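Local coordinates for arsenate Reductase (PDB 3T38), which reduces arsenate to arsenite in a thioredoxin-dependent manner and is built on the low molecular weight tyrosine phosphatase fold, at residues A[100-103]-A[109-112]. Sequence-based numbering, arbitrary orientation.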
ATOM      1  N   ALA A 100      20.601  -4.839   5.672  1.00 25.81           N
ATOM      2  CA  ALA A 100      21.187  -5.879   6.517  1.00 26.44           C
ATOM      3  C   ALA A 100      22.657  -5.589   6.817  1.00 25.95           C
ATOM      4  O   ALA A 100      23.135  -5.913   7.897  1.00 27.80           O
ATOM      5  CB  ALA A 100      20.983  -7.321   5.907  1.00 25.41           C
ATOM      6  N   LEU A 101      23.354  -4.939   5.886  1.00 25.86           N
ATOM      7  CA  LEU A 101      24.772  -4.616   6.085  1.00 26.02           C
ATOM      8  C   LEU A 101      24.816  -3.518   7.166  1.00 26.86           C
ATOM      9  O   LEU A 101      25.554  -3.612   8.154  1.00 29.22           O
ATOM     10  CB  LEU A 101      25.459  -4.254   4.740  1.00 24.71           C
ATOM     11  CG  LEU A 101      25.777  -5.419   3.744  1.00 26.73           C
ATOM     12  CD1 LEU A 101      26.337  -5.026   2.328  1.00 24.58           C
ATOM     13  CD2 LEU A 101      26.825  -6.365   4.355  1.00 24.75           C
ATOM     14  N   LEU A 102      23.966  -2.514   7.057  1.00 25.46           N
ATOM     15  CA  LEU A 102      24.022  -1.458   8.096  1.00 26.37           C
ATOM     16  C   LEU A 102      23.666  -1.987   9.486  1.00 26.28           C
ATOM     17  O   LEU A 102      24.336  -1.657  10.456  1.00 28.58           O
ATOM     18  CB  LEU A 102      23.198  -0.190   7.686  1.00 24.06           C
ATOM     19  CG  LEU A 102      23.150   1.002   8.648  1.00 26.20           C
ATOM     20  CD1 LEU A 102      24.546   1.505   8.999  1.00 23.08           C
ATOM     21  CD2 LEU A 102      22.312   2.158   8.081  1.00 22.63           C
ATOM     22  N   SER A 103      22.651  -2.827   9.605  1.00 25.69           N
ATOM     23  CA  SER A 103      22.336  -3.408  10.924  1.00 26.66           C
ATOM     24  C   SER A 103      23.482  -4.213  11.467  1.00 27.94           C
ATOM     25  O   SER A 103      23.739  -4.204  12.665  1.00 28.70           O
ATOM     26  CB  SER A 103      21.036  -4.259  10.906  1.00 26.18           C
ATOM     27  OG  SER A 103      19.965  -3.475  10.344  1.00 28.47           O
ATOM     28  N   SER A 109      22.646   0.665  17.603  1.00 42.13           N
ATOM     29  CA  SER A 109      22.936   2.100  17.377  1.00 41.16           C
ATOM     30  C   SER A 109      22.116   2.766  16.294  1.00 38.30           C
ATOM     31  O   SER A 109      22.085   3.978  16.259  1.00 37.77           O
ATOM     32  CB  SER A 109      24.401   2.336  17.060  1.00 40.96           C
ATOM     33  OG  SER A 109      25.168   1.638  17.973  1.00 47.54           O
ATOM     34  N   VAL A 110      21.494   2.001  15.382  1.00 36.67           N
ATOM     35  CA  VAL A 110      20.523   2.600  14.467  1.00 34.70           C
ATOM     36  C   VAL A 110      19.259   1.703  14.330  1.00 34.36           C
ATOM     37  O   VAL A 110      19.298   0.485  14.650  1.00 35.29           O
ATOM     38  CB  VAL A 110      21.159   3.068  13.072  1.00 34.95           C
ATOM     39  CG1 VAL A 110      22.443   3.898  13.280  1.00 36.75           C
ATOM     40  CG2 VAL A 110      21.524   1.953  12.240  1.00 36.13           C
ATOM     41  N   GLU A 111      18.134   2.302  13.945  1.00 31.03           N
ATOM     42  CA  GLU A 111      17.004   1.551  13.463  1.00 30.92           C
ATOM     43  C   GLU A 111      17.008   1.566  11.934  1.00 26.80           C
ATOM     44  O   GLU A 111      16.966   2.607  11.345  1.00 26.79           O
ATOM     45  CB  GLU A 111      15.685   2.087  14.028  1.00 31.62           C
ATOM     46  CG  GLU A 111      15.715   2.117  15.553  1.00 40.51           C
ATOM     47  CD  GLU A 111      14.355   1.790  16.174  1.00 49.50           C
ATOM     48  OE1 GLU A 111      13.773   0.736  15.797  1.00 53.05           O
ATOM     49  OE2 GLU A 111      13.878   2.594  17.015  1.00 49.39           O
ATOM     50  N   VAL A 112      17.074   0.410  11.293  1.00 26.45           N
ATOM     51  CA  VAL A 112      17.199   0.414   9.822  1.00 24.31           C
ATOM     52  C   VAL A 112      15.933  -0.187   9.227  1.00 24.67           C
ATOM     53  O   VAL A 112      15.469  -1.196   9.713  1.00 25.20           O
ATOM     54  CB  VAL A 112      18.437  -0.383   9.353  1.00 24.76           C
ATOM     55  CG1 VAL A 112      18.780  -0.029   7.839  1.00 23.13           C
ATOM     56  CG2 VAL A 112      19.700  -0.067  10.237  1.00 24.49           C
TER
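Leu102 is fully extended about chi1 (-180°), which carries CG off helix 94-106 toward the start of strand 111-116, and Val112, whose chi1 of -164° sets CG1 anti to the backbone N and leaves CG2 opposite the carbonyl carbon, meets it from the strand. This is the return half of a beta-alpha-beta crossover, strand 83-88, helix 94-106, strand 111-116, in the parallel sheet of the low molecular weight tyrosine phosphatase fold. Leu102 meets both valines at its branch point: CG of Leu102 sits 3.9 Å from CG2 of Val112 and 4.1 Å from CG2 of Val110, so the two valines, on either side of Glu111 in sequence, share one leucine. Val110 comes in at about a right angle to the Leu102 side chain; Val112 slants across it and also brings CG2 to 4.1 Å from Leu102 CD2. Glu111 starts away from the helix, and its OE2 is hydrogen-bonded to His68 NE2. Leu102 also touches Val84 and Phe86 of strand 83-88 and Trp205 of helix 190-211, so this leucine links helix 94-106 to both strands of the crossover and to the C-terminal helix. No hydrogen bond crosses between the two segments. Ser103 meets the valine through its hydroxyl, which is already hydrogen-bonded to Ser99 O one turn back in the helix; Ser103 OG lies 3.4 Å from the CG2 methyl of Val112 and 3.6 Å from its CB.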